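Local coordinates for Fe2OG dioxygenase domain-containing protein (Pseudomonas putida, PDB 4J25) that probably hydroxylates prolyl residues of a protein substrate as a metal- and 2-oxoglutarate-dependent dioxygenase, here holding manganese and N-oxalylglycine, at residues Phe130-Ala135 / Leu215-Trp220; Arg156-Val161 / Gly219-Arg224; Val161-Glu166 / His186-Val191. All blocks are in the same frame, centred on the assembly; numbering follows the deposited sequence. Where two conformers were deposited one is given.

In the fold
All three contacts belong to the double-stranded beta-helix (jellyroll) that surrounds the manganese ion and N-oxalylglycine. Contacts 1 and 2 are neighbours in the larger antiparallel sheet: strand 214-222 pairs with strand 129-137 on one side and with strand 156-163 on the other. The centres of contacts 1 and 2 are about 10 Å apart, and the two contacts share Gly219 and Trp220. Contact 3 joins the end of strand 156-163 to the turn after strand 185-188 of the smaller sheet, with its centre about 13 Å from contact 1 and 18 Å from contact 2. Along the chain it is nested inside the loops closed by both others. Each contact supplies residues of the N-oxalylglycine pocket.

Contact 1 of 3, residues Phe130-Ala135 / Leu215-Trp220. With OGA (N-oxalylglycine), chain J.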
loop_
_atom_site.group_PDB
_atom_site.type_symbol
_atom_site.label_atom_id
_atom_site.label_comp_id
_atom_site.label_asym_id
_atom_site.label_seq_id
_atom_site.Cartn_x
_atom_site.Cartn_y
_atom_site.Cartn_z
ATOM N N PHE A 130 0.174 -7.908 8.945
ATOM C CA PHE A 130 -0.125 -6.855 7.996
ATOM C C PHE A 130 -1.502 -6.350 8.349
ATOM O O PHE A 130 -2.438 -7.142 8.500
ATOM C CB PHE A 130 -0.122 -7.402 6.567
ATOM C CG PHE A 130 -0.451 -6.370 5.515
ATOM C CD1 PHE A 130 -1.661 -6.431 4.804
ATOM C CD2 PHE A 130 0.434 -5.329 5.245
ATOM C CE1 PHE A 130 -1.965 -5.474 3.832
ATOM C CE2 PHE A 130 0.140 -4.383 4.274
ATOM C CZ PHE A 130 -1.076 -4.458 3.560
ATOM N N GLU A 131 -1.625 -5.052 8.540
ATOM C CA GLU A 131 -2.902 -4.440 8.817
ATOM C C GLU A 131 -3.194 -3.485 7.670
ATOM O O GLU A 131 -2.302 -2.783 7.187
ATOM C CB GLU A 131 -2.885 -3.702 10.159
ATOM C CG GLU A 131 -1.881 -2.541 10.204
ATOM C CD GLU A 131 -1.973 -1.694 11.457
ATOM O OE1 GLU A 131 -2.876 -1.930 12.283
ATOM O OE2 GLU A 131 -1.131 -0.785 11.613
ATOM N N CYS A 132 -4.442 -3.452 7.227
ATOM C CA CYS A 132 -4.806 -2.544 6.159
ATOM C C CYS A 132 -6.262 -2.111 6.230
ATOM O O CYS A 132 -7.063 -2.656 7.006
ATOM C CB CYS A 132 -4.493 -3.168 4.812
ATOM S SG CYS A 132 -5.417 -4.650 4.506
ATOM N N HIS A 133 -6.583 -1.082 5.450
ATOM C CA HIS A 133 -7.935 -0.566 5.380
ATOM C C HIS A 133 -8.064 0.242 4.112
ATOM O O HIS A 133 -7.045 0.666 3.528
ATOM C CB HIS A 133 -8.288 0.282 6.609
ATOM C CG HIS A 133 -7.536 1.573 6.708
ATOM N ND1 HIS A 133 -7.920 2.714 6.034
ATOM C CD2 HIS A 133 -6.446 1.915 7.435
ATOM C CE1 HIS A 133 -7.089 3.698 6.329
ATOM N NE2 HIS A 133 -6.188 3.239 7.176
ATOM N N PHE A 134 -9.307 0.451 3.693
ATOM C CA PHE A 134 -9.585 1.222 2.484
ATOM C C PHE A 134 -9.535 2.703 2.794
ATOM O O PHE A 134 -9.695 3.113 3.943
ATOM C CB PHE A 134 -10.959 0.867 1.886
ATOM C CG PHE A 134 -11.006 -0.486 1.246
ATOM C CD1 PHE A 134 -10.455 -0.697 -0.003
ATOM C CD2 PHE A 134 -11.574 -1.551 1.901
ATOM C CE1 PHE A 134 -10.492 -1.950 -0.590
ATOM C CE2 PHE A 134 -11.613 -2.794 1.322
ATOM C CZ PHE A 134 -11.073 -3.001 0.079
ATOM N N ALA A 135 -9.293 3.509 1.766
ATOM C CA ALA A 135 -9.294 4.953 1.919
ATOM C C ALA A 135 -9.886 5.578 0.671
ATOM O O ALA A 135 -9.516 5.226 -0.446
ATOM C CB ALA A 135 -7.857 5.470 2.166
ATOM N N LEU A 215 -9.342 6.431 -4.803
ATOM C CA LEU A 215 -9.491 5.200 -4.044
ATOM C C LEU A 215 -8.184 4.449 -3.844
ATOM O O LEU A 215 -7.406 4.293 -4.788
ATOM C CB LEU A 215 -10.453 4.271 -4.774
ATOM C CG LEU A 215 -11.863 4.756 -5.076
ATOM C CD1 LEU A 215 -12.668 3.565 -5.589
ATOM C CD2 LEU A 215 -12.517 5.359 -3.883
ATOM N N SER A 216 -7.959 3.963 -2.624
ATOM C CA SER A 216 -6.770 3.156 -2.329
ATOM C C SER A 216 -7.006 2.140 -1.207
ATOM O O SER A 216 -8.006 2.188 -0.505
ATOM C CB SER A 216 -5.616 4.060 -1.912
ATOM O OG SER A 216 -6.007 4.829 -0.799
ATOM N N LEU A 217 -6.069 1.213 -1.071
ATOM C CA LEU A 217 -6.060 0.240 0.013
ATOM C C LEU A 217 -4.679 0.390 0.646
ATOM O O LEU A 217 -3.664 0.069 0.041
ATOM C CB LEU A 217 -6.297 -1.156 -0.558
ATOM C CG LEU A 217 -6.443 -2.357 0.366
ATOM C CD1 LEU A 217 -7.443 -2.096 1.462
ATOM C CD2 LEU A 217 -6.854 -3.576 -0.440
ATOM N N THR A 218 -4.669 0.933 1.857
ATOM C CA THR A 218 -3.439 1.312 2.525
ATOM C C THR A 218 -3.187 0.409 3.738
ATOM O O THR A 218 -4.120 0.022 4.443
ATOM C CB THR A 218 -3.496 2.791 2.943
ATOM O OG1 THR A 218 -2.212 3.210 3.411
ATOM C CG2 THR A 218 -4.550 3.016 4.022
ATOM N N GLY A 219 -1.924 0.063 3.972
ATOM C CA GLY A 219 -1.597 -0.861 5.033
ATOM C C GLY A 219 -0.155 -0.798 5.501
ATOM O O GLY A 219 0.665 -0.067 4.932
ATOM N N TRP A 220 0.148 -1.615 6.510
ATOM C CA TRP A 220 1.478 -1.656 7.136
ATOM C C TRP A 220 1.776 -3.039 7.633
ATOM O O TRP A 220 0.901 -3.699 8.224
ATOM C CB TRP A 220 1.557 -0.667 8.300
ATOM C CG TRP A 220 1.288 0.705 7.829
ATOM C CD1 TRP A 220 2.186 1.587 7.312
ATOM C CD2 TRP A 220 0.010 1.345 7.772
ATOM N NE1 TRP A 220 1.547 2.741 6.944
ATOM C CE2 TRP A 220 0.205 2.609 7.201
ATOM C CE3 TRP A 220 -1.289 0.953 8.126
ATOM C CZ2 TRP A 220 -0.837 3.500 7.003
ATOM C CZ3 TRP A 220 -2.316 1.823 7.924
ATOM C CH2 TRP A 220 -2.092 3.088 7.369
HETATM C C1 OGA J . -1.228 6.948 4.516
HETATM C C2 OGA J . -0.736 7.458 3.197
HETATM C C4 OGA J . -0.934 7.603 0.739
HETATM C C5 OGA J . -1.771 7.163 -0.414
HETATM O O1 OGA J . -2.385 6.439 4.553
HETATM O O2 OGA J . -0.485 7.008 5.560
HETATM O "O2'" OGA J . 0.267 8.156 3.154
HETATM O O3 OGA J . -1.240 7.039 -1.546
HETATM N N1 OGA J . -1.437 7.116 1.980
HETATM O O4 OGA J . -2.996 6.913 -0.266
HETATM O O HOH W 1 -6.967 7.050 -1.821
#
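Phe134 and Leu217 meet through complementary torsions: CG of Phe134 is turned away from its carbonyl carbon (chi1 -72°), while CG of Leu217 lies trans to its backbone N (chi1 -175°). From this antiparallel pair of jellyroll strands CD1 of Leu217 comes to lie over one face of the phenyl ring, 3.7 Å from the Phe134 centroid and 15° off its normal, and helix 103-123 packs against both residues.

Six backbone hydrogen bonds join the strands, in the pairs Glu131-Trp220, His133-Thr218 and Ala135-Ser216. On the other face of the sheet, the imidazole of His133 is held from within its own strand: ND1 of His133 donates to Phe134 O at 2.8 Å, almost in the imidazole plane but well above the plane of the carbonyl. In the modelled conformer of Thr218, its CG2 lies over a face of this ring. With no side chain on Gly219, the CA atoms of Cys132 and Gly219 approach to 3.8 Å and the ring of Phe130 lies against the glycine backbone.

The face bearing Ser216, Thr218 and Trp220 is turned to the cosubstrate pocket. There Trp220 NE1 is hydrogen-bonded to the metal ligand Asp148, and its indole edge, at CZ2, approaches O2 of N-oxalylglycine in the ring plane at 3.8 Å.

Contact 2 of 3, residues Arg156-Val161 / Gly219-Arg224; sequences RMVSAV and GWFRRR. With OGA (N-oxalylglycine), chain J.
Gly219 pairs with Ala160 through two backbone hydrogen bonds, Gly219 N to Ala160 O at 2.8 Å and Ala160 N to Gly219 O at 3.0 Å. Next comes Trp220, across from Ser159 and under the side chain of Arg156. The extended chi2 of the arginine (-174°) carries CD to the indole face, and the bend at chi3 (-58°) turns the guanidinium over it in a cation-pi contact, CZ of Arg156 4.0 Å from the centroid of the five-membered ring of Trp220. Its NH1 lies over the middle of the ring system, although the two planes are 38° apart. Arg156 NH2 is hydrogen-bonded to the backbone O of the metal ligand Asp148 and Ser159 OG to its OD2, which places both residues in the second shell.

Phe221 meets a classic beta bulge, its O accepting a straight bond from Met157 N at 2.9 Å and a weak one from Val158 N. Beyond the bulge Arg222 lies opposite Arg156, its guanidinium salt-bridged to Asp129, and CG of Arg223 packs on CG of Met157 at 3.5 Å.

Strand 129-137 flanks 214-222 on its other side, Val158 touches Val197 and Leu199 of strand 195-199, and Phe221 presses on Leu115 and Arg116 of helix 103-123.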
loop_
_atom_site.group_PDB
_atom_site.type_symbol
_atom_site.label_atom_id
_atom_site.label_comp_id
_atom_site.label_asym_id
_atom_site.label_seq_id
_atom_site.Cartn_x
_atom_site.Cartn_y
_atom_site.Cartn_z
ATOM N N ARG A 156 5.082 -0.284 12.952
ATOM C CA ARG A 156 4.981 -0.300 11.500
ATOM C C ARG A 156 6.352 -0.138 10.884
ATOM O O ARG A 156 7.058 0.827 11.141
ATOM C CB ARG A 156 3.990 0.762 11.031
ATOM C CG ARG A 156 2.678 0.616 11.762
ATOM C CD ARG A 156 1.594 1.519 11.271
ATOM N NE ARG A 156 1.945 2.929 11.332
ATOM C CZ ARG A 156 1.158 3.901 10.876
ATOM N NH1 ARG A 156 -0.027 3.609 10.346
ATOM N NH2 ARG A 156 1.543 5.160 10.956
ATOM N N MET A 157 6.733 -1.130 10.095
ATOM C CA MET A 157 8.062 -1.216 9.522
ATOM C C MET A 157 8.056 -0.991 8.006
ATOM O O MET A 157 9.007 -0.465 7.454
ATOM C CB MET A 157 8.657 -2.594 9.789
ATOM C CG MET A 157 8.868 -2.917 11.254
ATOM S SD MET A 157 9.892 -1.664 12.077
ATOM C CE MET A 157 11.455 -1.937 11.271
ATOM N N VAL A 158 7.004 -1.438 7.330
ATOM C CA VAL A 158 6.936 -1.324 5.884
ATOM C C VAL A 158 5.522 -0.934 5.501
ATOM O O VAL A 158 4.577 -1.518 5.993
ATOM C CB VAL A 158 7.269 -2.664 5.169
ATOM C CG1 VAL A 158 7.168 -2.490 3.635
ATOM C CG2 VAL A 158 8.656 -3.198 5.576
ATOM N N SER A 159 5.394 0.038 4.614
ATOM C CA SER A 159 4.106 0.563 4.195
ATOM C C SER A 159 3.790 0.027 2.823
ATOM O O SER A 159 4.683 -0.179 2.026
ATOM C CB SER A 159 4.160 2.086 4.112
ATOM O OG SER A 159 4.574 2.640 5.344
ATOM N N ALA A 160 2.514 -0.183 2.541
ATOM C CA ALA A 160 2.100 -0.683 1.248
ATOM C C ALA A 160 0.733 -0.096 0.917
ATOM O O ALA A 160 -0.204 -0.160 1.723
ATOM C CB ALA A 160 2.059 -2.203 1.250
ATOM N N VAL A 161 0.644 0.498 -0.261
ATOM C CA VAL A 161 -0.582 1.102 -0.742
ATOM C C VAL A 161 -0.911 0.505 -2.098
ATOM O O VAL A 161 -0.061 0.509 -2.997
ATOM C CB VAL A 161 -0.423 2.613 -0.959
ATOM C CG1 VAL A 161 -1.802 3.259 -1.134
ATOM C CG2 VAL A 161 0.313 3.237 0.166
ATOM N N GLY A 219 -1.924 0.063 3.972
ATOM C CA GLY A 219 -1.597 -0.861 5.033
ATOM C C GLY A 219 -0.155 -0.798 5.501
ATOM O O GLY A 219 0.665 -0.067 4.932
ATOM N N TRP A 220 0.148 -1.615 6.510
ATOM C CA TRP A 220 1.478 -1.656 7.136
ATOM C C TRP A 220 1.776 -3.039 7.633
ATOM O O TRP A 220 0.901 -3.699 8.224
ATOM C CB TRP A 220 1.557 -0.667 8.300
ATOM C CG TRP A 220 1.288 0.705 7.829
ATOM C CD1 TRP A 220 2.186 1.587 7.312
ATOM C CD2 TRP A 220 0.010 1.345 7.772
ATOM N NE1 TRP A 220 1.547 2.741 6.944
ATOM C CE2 TRP A 220 0.205 2.609 7.201
ATOM C CE3 TRP A 220 -1.289 0.953 8.126
ATOM C CZ2 TRP A 220 -0.837 3.500 7.003
ATOM C CZ3 TRP A 220 -2.316 1.823 7.924
ATOM C CH2 TRP A 220 -2.092 3.088 7.369
ATOM N N PHE A 221 2.984 -3.499 7.335
ATOM C CA PHE A 221 3.525 -4.690 7.954
ATOM C C PHE A 221 4.157 -4.277 9.271
ATOM O O PHE A 221 4.902 -3.284 9.321
ATOM C CB PHE A 221 4.601 -5.327 7.068
ATOM C CG PHE A 221 4.104 -5.810 5.735
ATOM C CD1 PHE A 221 3.534 -7.069 5.618
ATOM C CD2 PHE A 221 4.234 -5.026 4.603
ATOM C CE1 PHE A 221 3.071 -7.531 4.393
ATOM C CE2 PHE A 221 3.771 -5.478 3.382
ATOM C CZ PHE A 221 3.198 -6.740 3.279
ATOM N N ARG A 222 3.898 -5.049 10.325
ATOM C CA ARG A 222 4.313 -4.687 11.668
ATOM C C ARG A 222 5.149 -5.755 12.350
ATOM O O ARG A 222 5.007 -6.933 12.060
ATOM C CB ARG A 222 3.092 -4.424 12.537
ATOM C CG ARG A 222 2.101 -3.456 11.953
ATOM C CD ARG A 222 1.013 -3.124 12.948
ATOM N NE ARG A 222 0.236 -4.306 13.284
ATOM C CZ ARG A 222 -0.695 -4.357 14.232
ATOM N NH1 ARG A 222 -0.982 -3.287 14.957
ATOM N NH2 ARG A 222 -1.342 -5.491 14.449
ATOM N N ARG A 223 6.032 -5.312 13.242
ATOM C CA ARG A 223 6.698 -6.173 14.214
ATOM C C ARG A 223 5.864 -6.243 15.481
ATOM O O ARG A 223 4.988 -5.406 15.709
ATOM C CB ARG A 223 8.048 -5.580 14.644
ATOM C CG ARG A 223 9.098 -5.506 13.586
ATOM C CD ARG A 223 10.358 -4.809 14.123
ATOM N NE ARG A 223 10.868 -5.472 15.322
ATOM C CZ ARG A 223 11.718 -6.492 15.316
ATOM N NH1 ARG A 223 12.189 -6.967 14.169
ATOM N NH2 ARG A 223 12.115 -7.032 16.463
ATOM N N ARG A 224 6.200 -7.196 16.344
ATOM C CA ARG A 224 5.574 -7.304 17.644
ATOM C C ARG A 224 5.759 -6.028 18.486
ATOM O O ARG A 224 4.796 -5.508 19.044
ATOM C CB ARG A 224 6.138 -8.537 18.371
ATOM C CG ARG A 224 5.713 -8.708 19.829
ATOM C CD ARG A 224 6.279 -10.018 20.378
ATOM N NE ARG A 224 7.702 -10.162 20.061
ATOM C CZ ARG A 224 8.697 -9.665 20.790
ATOM N NH1 ARG A 224 8.450 -9.004 21.914
ATOM N NH2 ARG A 224 9.952 -9.841 20.405
HETATM C C1 OGA J . -1.228 6.948 4.516
HETATM C C2 OGA J . -0.736 7.458 3.197
HETATM C C4 OGA J . -0.934 7.603 0.739
HETATM C C5 OGA J . -1.771 7.163 -0.414
HETATM O O1 OGA J . -2.385 6.439 4.553
HETATM O O2 OGA J . -0.485 7.008 5.560
HETATM O "O2'" OGA J . 0.267 8.156 3.154
HETATM O O3 OGA J . -1.240 7.039 -1.546
HETATM N N1 OGA J . -1.437 7.116 1.980
HETATM O O4 OGA J . -2.996 6.913 -0.266
#

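Contact 3 of 3, residues Val161-Glu166 / His186-Val191. With OGA (N-oxalylglycine), chain J.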
loop_
_atom_site.group_PDB
_atom_site.type_symbol
_atom_site.label_atom_id
_atom_site.label_comp_id
_atom_site.label_asym_id
_atom_site.label_seq_id
_atom_site.Cartn_x
_atom_site.Cartn_y
_atom_site.Cartn_z
ATOM N N VAL A 161 0.644 0.498 -0.261
ATOM C CA VAL A 161 -0.582 1.102 -0.742
ATOM C C VAL A 161 -0.911 0.505 -2.098
ATOM O O VAL A 161 -0.061 0.509 -2.997
ATOM C CB VAL A 161 -0.423 2.613 -0.959
ATOM C CG1 VAL A 161 -1.802 3.259 -1.134
ATOM C CG2 VAL A 161 0.313 3.237 0.166
ATOM N N LEU A 162 -2.135 -0.001 -2.245
ATOM C CA LEU A 162 -2.620 -0.476 -3.537
ATOM C C LEU A 162 -3.630 0.536 -4.080
ATOM O O LEU A 162 -4.575 0.915 -3.384
ATOM C CB LEU A 162 -3.257 -1.874 -3.413
ATOM C CG LEU A 162 -3.833 -2.433 -4.736
ATOM C CD1 LEU A 162 -2.749 -2.825 -5.708
ATOM C CD2 LEU A 162 -4.720 -3.622 -4.455
ATOM N N TYR A 163 -3.420 1.014 -5.304
ATOM C CA TYR A 163 -4.366 1.972 -5.889
ATOM C C TYR A 163 -5.420 1.263 -6.750
ATOM O O TYR A 163 -5.195 0.171 -7.263
ATOM C CB TYR A 163 -3.637 3.102 -6.642
ATOM C CG TYR A 163 -2.700 3.861 -5.723
ATOM C CD1 TYR A 163 -3.194 4.704 -4.746
ATOM C CD2 TYR A 163 -1.329 3.702 -5.809
ATOM C CE1 TYR A 163 -2.344 5.375 -3.879
ATOM C CE2 TYR A 163 -0.478 4.374 -4.947
ATOM C CZ TYR A 163 -0.997 5.214 -3.997
ATOM O OH TYR A 163 -0.160 5.877 -3.134
ATOM N N LEU A 164 -6.579 1.896 -6.878
ATOM C CA LEU A 164 -7.783 1.219 -7.344
ATOM C C LEU A 164 -8.536 1.990 -8.425
ATOM O O LEU A 164 -9.666 1.643 -8.761
ATOM C CB LEU A 164 -8.722 1.030 -6.165
ATOM C CG LEU A 164 -8.162 0.220 -4.993
ATOM C CD1 LEU A 164 -9.153 0.191 -3.853
ATOM C CD2 LEU A 164 -7.810 -1.187 -5.448
ATOM N N ASN A 165 -7.925 3.035 -8.974
ATOM C CA ASN A 165 -8.684 3.944 -9.831
ATOM C C ASN A 165 -8.492 3.708 -11.319
ATOM O O ASN A 165 -7.393 3.867 -11.857
ATOM C CB ASN A 165 -8.332 5.377 -9.492
ATOM C CG ASN A 165 -8.370 5.634 -8.013
ATOM O OD1 ASN A 165 -9.442 5.677 -7.402
ATOM N ND2 ASN A 165 -7.193 5.812 -7.418
ATOM N N GLU A 166 -9.588 3.354 -11.980
ATOM C CA GLU A 166 -9.582 3.127 -13.410
ATOM C C GLU A 166 -9.553 4.459 -14.149
ATOM O O GLU A 166 -10.176 5.425 -13.715
ATOM C CB GLU A 166 -10.829 2.338 -13.814
ATOM C CG GLU A 166 -10.972 0.996 -13.087
ATOM C CD GLU A 166 -9.841 0.044 -13.411
ATOM O OE1 GLU A 166 -9.608 -0.922 -12.635
ATOM O OE2 GLU A 166 -9.181 0.272 -14.450
ATOM N N HIS A 186 9.726 11.607 -6.194
ATOM C CA HIS A 186 9.060 10.736 -7.170
ATOM C C HIS A 186 7.550 10.734 -6.952
ATOM O O HIS A 186 7.093 10.399 -5.859
ATOM C CB HIS A 186 9.582 9.300 -7.040
ATOM C CG HIS A 186 8.971 8.336 -8.014
ATOM N ND1 HIS A 186 9.064 8.505 -9.377
ATOM C CD2 HIS A 186 8.258 7.197 -7.827
ATOM C CE1 HIS A 186 8.442 7.519 -9.992
ATOM N NE2 HIS A 186 7.944 6.709 -9.073
ATOM N N ASP A 187 6.787 11.113 -7.985
ATOM C CA ASP A 187 5.337 11.045 -7.954
ATOM C C ASP A 187 4.842 9.669 -8.412
ATOM O O ASP A 187 5.329 9.121 -9.394
ATOM C CB ASP A 187 4.730 12.121 -8.860
ATOM C CG ASP A 187 4.881 13.512 -8.286
ATOM O OD1 ASP A 187 5.493 13.628 -7.209
ATOM O OD2 ASP A 187 4.398 14.490 -8.898
ATOM N N VAL A 188 3.860 9.127 -7.701
ATOM C CA VAL A 188 3.122 7.971 -8.180
ATOM C C VAL A 188 1.672 8.348 -8.485
ATOM O O VAL A 188 0.962 8.847 -7.613
ATOM C CB VAL A 188 3.127 6.845 -7.124
ATOM C CG1 VAL A 188 2.362 5.617 -7.650
ATOM C CG2 VAL A 188 4.533 6.463 -6.790
ATOM N N GLU A 189 1.223 8.118 -9.714
ATOM C CA GLU A 189 -0.189 8.287 -10.038
ATOM C C GLU A 189 -0.952 7.093 -9.485
ATOM O O GLU A 189 -0.522 5.962 -9.649
ATOM C CB GLU A 189 -0.441 8.410 -11.551
ATOM C CG GLU A 189 0.113 9.684 -12.160
ATOM C CD GLU A 189 -0.388 9.949 -13.573
ATOM O OE1 GLU A 189 -1.457 9.412 -13.952
ATOM O OE2 GLU A 189 0.296 10.706 -14.304
ATOM N N PRO A 190 -2.080 7.350 -8.826
ATOM C CA PRO A 190 -2.874 6.305 -8.160
ATOM C C PRO A 190 -3.701 5.486 -9.156
ATOM O O PRO A 190 -4.925 5.418 -9.068
ATOM C CB PRO A 190 -3.765 7.116 -7.233
ATOM C CG PRO A 190 -4.019 8.386 -8.033
ATOM C CD PRO A 190 -2.715 8.677 -8.723
ATOM N N VAL A 191 -2.993 4.846 -10.079
ATOM C CA VAL A 191 -3.562 4.077 -11.182
ATOM C C VAL A 191 -3.938 2.657 -10.748
ATOM O O VAL A 191 -3.210 2.007 -10.003
ATOM C CB VAL A 191 -2.527 4.011 -12.314
ATOM C CG1 VAL A 191 -2.888 2.962 -13.355
ATOM C CG2 VAL A 191 -2.391 5.382 -12.950
HETATM C C1 OGA J . -1.228 6.948 4.516
HETATM C C2 OGA J . -0.736 7.458 3.197
HETATM C C4 OGA J . -0.934 7.603 0.739
HETATM C C5 OGA J . -1.771 7.163 -0.414
HETATM O O1 OGA J . -2.385 6.439 4.553
HETATM O O2 OGA J . -0.485 7.008 5.560
HETATM O "O2'" OGA J . 0.267 8.156 3.154
HETATM O O3 OGA J . -1.240 7.039 -1.546
HETATM N N1 OGA J . -1.437 7.116 1.980
HETATM O O4 OGA J . -2.996 6.913 -0.266
#
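Tyr163 and Pro190 pack together where strand 156-163 ends and the chain turns after strand 185-188, the two sheets of the jellyroll meeting beside the cosubstrate pocket. From the backbone outward, CB of Tyr163 lies 3.6 Å from Val191 O and also touches the carbonyl carbon of Pro190. CG then meets Pro190 CA, which stands over one face of the ring in a CH-pi contact, 28° off the normal. Tyr163 CD1 touches Pro190 CB at 3.5 Å; on the other flank CD2 also reaches Pro190 CA, at 3.8 Å, and CE2 comes within 4.1 Å of CG1 of Val188. CE1, CZ and the tip, OH, lie toward O3 of N-oxalylglycine at the ring edge; the modelled OH-O3 separation is implausibly short and therefore doubtful.

Pro190 forms the centre of an inverse gamma turn. Asn165 ND2 donates to Pro190 O at 2.8 Å, nearly straight at 170° and in the plane of both the carbonyl and the amide. With OD1 of Asn165 accepting from Leu215 N, both ends of the amide are engaged and its rotation is fixed.

One straight amide bond to the turn carbonyl thus accompanies apolar contacts that would help to keep the tyrosine ring in place beside the carboxylate of N-oxalylglycine, which stands in for 2-oxoglutarate.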